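DNA ligase (Aquifex aeolicus, PDB 3QWU) is a putative ATP-dependent DNA ligase that binds adenosine and calcium and probably seals nucleic acid ends through an adenylated intermediate. Local coordinates at residues G83-I88 and L98-F103; V128-V133 and D158-N163. One frame throughout, in Å; residues are numbered along the deposited sequence.

Contact 1 (G83-I88 and L98-F103); sequences GYNTRI and LSRGGF. With ADN (adenosine), chain C.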
loop_
_atom_site.group_PDB
_atom_site.type_symbol
_atom_site.label_atom_id
_atom_site.label_comp_id
_atom_site.label_asym_id
_atom_site.label_seq_id
_atom_site.Cartn_x
_atom_site.Cartn_y
_atom_site.Cartn_z
ATOM N N GLY A 83 1.970 22.640 -5.491
ATOM C CA GLY A 83 3.327 22.890 -5.955
ATOM C C GLY A 83 4.233 22.381 -4.848
ATOM O O GLY A 83 3.960 21.341 -4.264
ATOM N N TYR A 84 5.284 23.123 -4.516
ATOM C CA TYR A 84 6.104 22.796 -3.369
ATOM C C TYR A 84 6.270 23.998 -2.442
ATOM O O TYR A 84 6.190 25.137 -2.817
ATOM C CB TYR A 84 7.440 22.193 -3.803
ATOM C CG TYR A 84 8.367 23.185 -4.537
ATOM C CD1 TYR A 84 9.398 23.832 -3.858
ATOM C CD2 TYR A 84 8.206 23.471 -5.903
ATOM C CE1 TYR A 84 10.249 24.728 -4.516
ATOM C CE2 TYR A 84 9.059 24.388 -6.575
ATOM C CZ TYR A 84 10.084 24.992 -5.861
ATOM O OH TYR A 84 10.914 25.884 -6.458
ATOM N N ASN A 85 6.480 23.687 -1.183
ATOM C CA ASN A 85 6.553 24.636 -0.115
ATOM C C ASN A 85 7.905 25.329 -0.111
ATOM O O ASN A 85 8.972 24.691 -0.294
ATOM C CB ASN A 85 6.396 23.850 1.176
ATOM C CG ASN A 85 6.433 24.705 2.372
ATOM O OD1 ASN A 85 7.504 25.141 2.813
ATOM N ND2 ASN A 85 5.278 24.893 2.975
ATOM N N THR A 86 7.869 26.640 0.114
ATOM C CA THR A 86 9.091 27.368 0.260
ATOM C C THR A 86 9.026 28.382 1.372
ATOM O O THR A 86 7.960 28.948 1.670
ATOM C CB THR A 86 9.505 28.063 -1.035
ATOM O OG1 THR A 86 10.932 28.244 -0.986
ATOM C CG2 THR A 86 8.827 29.417 -1.175
ATOM N N ARG A 87 10.184 28.579 1.990
ATOM C CA ARG A 87 10.349 29.521 3.089
ATOM C C ARG A 87 11.484 30.469 2.683
ATOM O O ARG A 87 12.580 30.020 2.357
ATOM C CB ARG A 87 10.681 28.758 4.356
ATOM C CG ARG A 87 9.433 28.274 5.154
ATOM C CD ARG A 87 9.895 27.365 6.303
ATOM N NE ARG A 87 10.631 26.244 5.716
ATOM C CZ ARG A 87 11.584 25.560 6.326
ATOM N NH1 ARG A 87 11.914 25.833 7.582
ATOM N NH2 ARG A 87 12.195 24.568 5.694
ATOM N N ILE A 88 11.195 31.757 2.598
ATOM C CA ILE A 88 12.105 32.697 1.987
ATOM C C ILE A 88 12.485 33.755 3.017
ATOM O O ILE A 88 11.615 34.303 3.693
ATOM C CB ILE A 88 11.484 33.393 0.721
ATOM C CG1 ILE A 88 11.055 32.331 -0.347
ATOM C CG2 ILE A 88 12.480 34.385 0.105
ATOM C CD1 ILE A 88 10.079 32.859 -1.452
ATOM N N LEU A 98 14.200 28.132 1.253
ATOM C CA LEU A 98 14.339 26.799 1.839
ATOM C C LEU A 98 13.220 25.878 1.359
ATOM O O LEU A 98 12.055 26.290 1.371
ATOM C CB LEU A 98 14.257 26.841 3.365
ATOM C CG LEU A 98 15.319 27.581 4.163
ATOM C CD1 LEU A 98 15.047 27.373 5.644
ATOM C CD2 LEU A 98 16.768 27.145 3.826
ATOM N N SER A 99 13.581 24.653 0.965
ATOM C CA SER A 99 12.637 23.535 0.760
ATOM C C SER A 99 11.999 23.090 2.077
ATOM O O SER A 99 12.466 23.422 3.160
ATOM C CB SER A 99 13.370 22.321 0.208
ATOM O OG SER A 99 14.143 21.707 1.241
ATOM N N ARG A 100 10.972 22.279 1.993
ATOM C CA ARG A 100 10.274 21.874 3.187
ATOM C C ARG A 100 11.232 21.156 4.075
ATOM O O ARG A 100 11.134 21.278 5.315
ATOM C CB ARG A 100 9.092 20.967 2.853
ATOM C CG ARG A 100 8.275 20.583 4.060
ATOM C CD ARG A 100 7.247 21.618 4.578
ATOM N NE ARG A 100 5.998 20.868 4.823
ATOM C CZ ARG A 100 5.346 20.719 5.978
ATOM N NH1 ARG A 100 5.737 21.320 7.075
ATOM N NH2 ARG A 100 4.252 19.966 6.027
ATOM N N GLY A 101 12.148 20.399 3.442
ATOM C CA GLY A 101 13.137 19.616 4.159
ATOM C C GLY A 101 14.192 20.459 4.838
ATOM O O GLY A 101 14.914 19.970 5.699
ATOM N N GLY A 102 14.300 21.725 4.438
ATOM C CA GLY A 102 15.256 22.627 5.039
ATOM C C GLY A 102 16.545 22.781 4.265
ATOM O O GLY A 102 17.499 23.331 4.789
ATOM N N PHE A 103 16.594 22.304 3.022
ATOM C CA PHE A 103 17.727 22.614 2.177
ATOM C C PHE A 103 17.552 24.002 1.552
ATOM O O PHE A 103 16.426 24.469 1.302
ATOM C CB PHE A 103 17.866 21.613 1.056
ATOM C CG PHE A 103 18.102 20.204 1.505
ATOM C CD1 PHE A 103 19.388 19.761 1.792
ATOM C CD2 PHE A 103 17.037 19.304 1.592
ATOM C CE1 PHE A 103 19.627 18.462 2.166
ATOM C CE2 PHE A 103 17.270 17.976 1.986
ATOM C CZ PHE A 103 18.582 17.567 2.269
HETATM O "O5'" ADN C . 0.875 20.660 4.271
HETATM C "C5'" ADN C . 0.095 21.432 3.357
HETATM C "C4'" ADN C . 0.997 21.992 2.264
HETATM O "O4'" ADN C . 0.220 22.621 1.198
HETATM C "C3'" ADN C . 1.910 23.077 2.818
HETATM O "O3'" ADN C . 3.157 22.613 3.327
HETATM C "C2'" ADN C . 2.079 24.044 1.651
HETATM O "O2'" ADN C . 3.323 23.843 1.003
HETATM C "C1'" ADN C . 0.935 23.762 0.680
HETATM N N9 ADN C . -0.021 24.872 0.541
HETATM C C8 ADN C . -0.575 25.240 -0.638
HETATM N N7 ADN C . -1.429 26.283 -0.499
HETATM C C5 ADN C . -1.433 26.559 0.831
HETATM C C6 ADN C . -2.154 27.521 1.670
HETATM N N6 ADN C . -3.012 28.380 1.050
HETATM N N1 ADN C . -1.882 27.549 3.011
HETATM C C2 ADN C . -1.015 26.655 3.571
HETATM N N3 ADN C . -0.343 25.713 2.850
HETATM C C4 ADN C . -0.505 25.641 1.510
HETATM O O HOH W 1 10.097 25.239 3.233
HETATM O O HOH W 2 9.360 22.185 -0.436
#
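Arg87 and Leu98 pair across a beta hairpin, the antiparallel edge of a four-stranded sheet. The tight end lies here: Leu98 N gives a short bond of 2.7 Å to Arg87 O, and Leu98 O takes Arg87 N in return. Thr86 OG1 also donates to Leu98 O, from above the carbonyl plane. The Arg87 chain bends at chi3 (-59°) and carries its guanidinium past Leu98 to the turn beyond, with Leu98 CD1 against one face. In the guanidinium plane, Arg87 NH2 donates to Ser99 O at 2.8 Å, while Gly102 N reaches that oxygen from the opposite face of its plane, closing a type I turn. Gly42 O and Trp52 O hold Arg87 NH1. A leucine in place of Arg87 would probably leave Ser99 O without its side-chain donor and the turn less fixed. Toward the adenosine the loop leaves strand 84-91 and waters bridge the segments: one joins Asn85 OD1, Arg87 NE and Leu98 O, another bridges Asn85 O and Arg100 N. There Arg100 CD rests 3.9 Å from Asn85 CG, and Asn85 ND2 donates to ADN O2' at 3.0 Å. Water bonded to Asn85 OD1 is consistent with an amide fixed so that ND2 faces the ribose.

Contact 2 (V128-V133 and D158-N163); sequences VICAEV and DFMKKN. With ADN (adenosine), chain C.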
loop_
_atom_site.group_PDB
_atom_site.type_symbol
_atom_site.label_atom_id
_atom_site.label_comp_id
_atom_site.label_asym_id
_atom_site.label_seq_id
_atom_site.Cartn_x
_atom_site.Cartn_y
_atom_site.Cartn_z
ATOM N N VAL A 128 9.743 35.814 7.443
ATOM C CA VAL A 128 9.960 34.656 6.600
ATOM C C VAL A 128 8.706 34.467 5.776
ATOM O O VAL A 128 7.582 34.414 6.336
ATOM C CB VAL A 128 10.164 33.403 7.407
ATOM C CG1 VAL A 128 10.446 32.261 6.451
ATOM C CG2 VAL A 128 11.261 33.623 8.548
ATOM N N ILE A 129 8.876 34.409 4.443
ATOM C CA ILE A 129 7.708 34.354 3.569
ATOM C C ILE A 129 7.459 32.903 3.305
ATOM O O ILE A 129 8.353 32.212 2.855
ATOM C CB ILE A 129 7.948 35.053 2.207
ATOM C CG1 ILE A 129 8.385 36.494 2.416
ATOM C CG2 ILE A 129 6.706 34.980 1.322
ATOM C CD1 ILE A 129 8.929 37.150 1.152
ATOM N N CYS A 130 6.244 32.446 3.585
ATOM C CA CYS A 130 5.843 31.081 3.315
ATOM C C CYS A 130 4.958 31.106 2.041
ATOM O O CYS A 130 3.882 31.704 2.029
ATOM C CB CYS A 130 5.076 30.517 4.505
ATOM S SG CYS A 130 6.030 30.428 6.016
ATOM N N ALA A 131 5.439 30.436 0.999
ATOM C CA ALA A 131 4.796 30.424 -0.306
ATOM C C ALA A 131 4.899 29.064 -0.976
ATOM O O ALA A 131 5.838 28.297 -0.729
ATOM C CB ALA A 131 5.426 31.482 -1.229
ATOM N N GLU A 132 3.934 28.809 -1.842
ATOM C CA GLU A 132 3.963 27.663 -2.754
ATOM C C GLU A 132 4.550 28.113 -4.076
ATOM O O GLU A 132 4.092 29.111 -4.637
ATOM C CB GLU A 132 2.549 27.176 -3.015
ATOM C CG GLU A 132 2.469 25.726 -3.489
ATOM C CD GLU A 132 2.771 24.696 -2.383
ATOM O OE1 GLU A 132 3.035 25.143 -1.256
ATOM O OE2 GLU A 132 2.744 23.470 -2.652
ATOM N N VAL A 133 5.564 27.388 -4.571
ATOM C CA VAL A 133 6.029 27.532 -5.937
ATOM C C VAL A 133 5.392 26.444 -6.821
ATOM O O VAL A 133 5.391 25.256 -6.471
ATOM C CB VAL A 133 7.527 27.401 -6.014
ATOM C CG1 VAL A 133 7.988 27.621 -7.437
ATOM C CG2 VAL A 133 8.189 28.404 -5.108
ATOM N N ASP A 158 1.558 32.385 3.853
ATOM C CA ASP A 158 1.820 32.656 5.276
ATOM C C ASP A 158 3.077 33.530 5.475
ATOM O O ASP A 158 3.906 33.675 4.556
ATOM C CB ASP A 158 1.885 31.317 6.100
ATOM C CG ASP A 158 0.475 30.838 6.635
ATOM O OD1 ASP A 158 -0.296 31.695 7.173
ATOM O OD2 ASP A 158 0.156 29.612 6.537
ATOM N N PHE A 159 3.166 34.154 6.645
ATOM C CA PHE A 159 4.422 34.712 7.117
ATOM C C PHE A 159 4.720 34.115 8.469
ATOM O O PHE A 159 3.828 33.916 9.291
ATOM C CB PHE A 159 4.373 36.230 7.291
ATOM C CG PHE A 159 4.182 36.999 6.016
ATOM C CD1 PHE A 159 5.244 37.278 5.207
ATOM C CD2 PHE A 159 2.930 37.484 5.659
ATOM C CE1 PHE A 159 5.056 37.996 4.054
ATOM C CE2 PHE A 159 2.749 38.225 4.480
ATOM C CZ PHE A 159 3.793 38.441 3.675
ATOM N N MET A 160 5.980 33.782 8.661
ATOM C CA MET A 160 6.493 33.402 9.926
ATOM C C MET A 160 7.480 34.473 10.256
ATOM O O MET A 160 7.626 35.411 9.484
ATOM C CB MET A 160 7.123 32.026 9.824
ATOM C CG MET A 160 6.063 30.939 9.668
ATOM S SD MET A 160 6.694 29.262 9.500
ATOM C CE MET A 160 7.318 28.881 11.158
ATOM N N LYS A 161 8.160 34.335 11.385
ATOM C CA LYS A 161 9.163 35.267 11.825
ATOM C C LYS A 161 10.414 34.510 12.253
ATOM O O LYS A 161 10.323 33.481 12.865
ATOM C CB LYS A 161 8.615 36.073 13.041
ATOM C CG LYS A 161 7.931 37.411 12.681
ATOM C CD LYS A 161 7.298 38.186 13.886
ATOM C CE LYS A 161 7.368 39.727 13.659
ATOM N NZ LYS A 161 6.244 40.536 14.284
ATOM N N LYS A 162 11.585 35.054 11.988
ATOM C CA LYS A 162 12.817 34.453 12.481
ATOM C C LYS A 162 12.749 34.175 13.992
ATOM O O LYS A 162 12.274 35.019 14.779
ATOM C CB LYS A 162 14.034 35.383 12.224
ATOM C CG LYS A 162 14.648 35.263 10.812
ATOM C CD LYS A 162 15.530 36.468 10.485
ATOM C CE LYS A 162 15.943 36.504 9.002
ATOM N NZ LYS A 162 16.493 37.833 8.628
ATOM N N ASN A 163 13.265 33.023 14.388
ATOM C CA ASN A 163 13.350 32.664 15.811
ATOM C C ASN A 163 11.988 32.393 16.486
ATOM O O ASN A 163 11.915 32.418 17.705
ATOM C CB ASN A 163 14.087 33.755 16.613
ATOM C CG ASN A 163 15.457 34.071 16.064
ATOM O OD1 ASN A 163 16.250 33.172 15.863
ATOM N ND2 ASN A 163 15.756 35.355 15.849
HETATM O "O5'" ADN C . 0.875 20.660 4.271
HETATM C "C5'" ADN C . 0.095 21.432 3.357
HETATM C "C4'" ADN C . 0.997 21.992 2.264
HETATM O "O4'" ADN C . 0.220 22.621 1.198
HETATM C "C3'" ADN C . 1.910 23.077 2.818
HETATM O "O3'" ADN C . 3.157 22.613 3.327
HETATM C "C2'" ADN C . 2.079 24.044 1.651
HETATM O "O2'" ADN C . 3.323 23.843 1.003
HETATM C "C1'" ADN C . 0.935 23.762 0.680
HETATM N N9 ADN C . -0.021 24.872 0.541
HETATM C C8 ADN C . -0.575 25.240 -0.638
HETATM N N7 ADN C . -1.429 26.283 -0.499
HETATM C C5 ADN C . -1.433 26.559 0.831
HETATM C C6 ADN C . -2.154 27.521 1.670
HETATM N N6 ADN C . -3.012 28.380 1.050
HETATM N N1 ADN C . -1.882 27.549 3.011
HETATM C C2 ADN C . -1.015 26.655 3.571
HETATM N N3 ADN C . -0.343 25.713 2.850
HETATM C C4 ADN C . -0.505 25.641 1.510
#
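Val128 and Met160 form the first of three successive antiparallel pairs joining strand 127-134 to strand 153-161, an outer strand of the four-stranded sheet in the adenosine-binding RNA ligase domain. Val128 with Met160 and Cys130 with Asp158 are hydrogen-bonded pairs; Ile129 with Phe159, between them, is a non-hydrogen-bonded pair. Four backbone bonds close the ladder, the straightest from Val128 N to Met160 O at 170°. The short strand axes run at 149° to each other.

Side chains alternate between the two faces. On one, Ile129 and Phe159 lie side by side and point the same way, Ile129 CG1 coming within 4.0 Å of Phe159 CE1, with Leu121 and Ile120 of helix 119-123 against them. On the other face are Val128, Cys130, Asp158 and Met160. Met160 can be followed outward: CB meets Val128 CB at 4.1 Å, CG lies beside Cys130 SG, and SD also touches that sulfur. A bend at chi3 (71°) then turns the terminal CE away from the strand pair. Cys130 CB in turn packs on Asp158 CB at 3.7 Å, whereas the carboxylate leads away from this strand: OD1 forms a salt bridge with Lys173, and OD2 is gripped by Arg227, Lys219 and the hydroxyl of Tyr54. These partners probably fix the rotation of the carboxylate.

Further along strand 127-134, Glu132 reaches the nucleoside. Its chain bends at chi2, Gly83 N donates to Glu132 OE2, and Glu132 OE1 accepts the ribose hydroxyl ADN O2' at 2.6 Å.

Overall arrangement
Contacts 1 and 2 are two edges of one antiparallel sheet, ordered 94-98, 84-91, 127-134, 153-161, and their centres lie 10 Å apart. The middle strands 84-91 and 127-134 join them: Thr86 N lies 2.8 Å from Ala131 O and Ile88 O 2.8 Å from Ile129 N, both probable hydrogen bonds. Each contact sends one side chain to the same ribose hydroxyl of the adenosine, Asn85 from contact 1 and Glu132 from contact 2, and these side chains are about 4 Å apart at their nearest atoms. Lys219, itself bonded to the adenosine, ties Asp158 of contact 2 to the pocket. The bound calcium ion is more remote, about 14 Å from the nearest Asn85 side-chain atom.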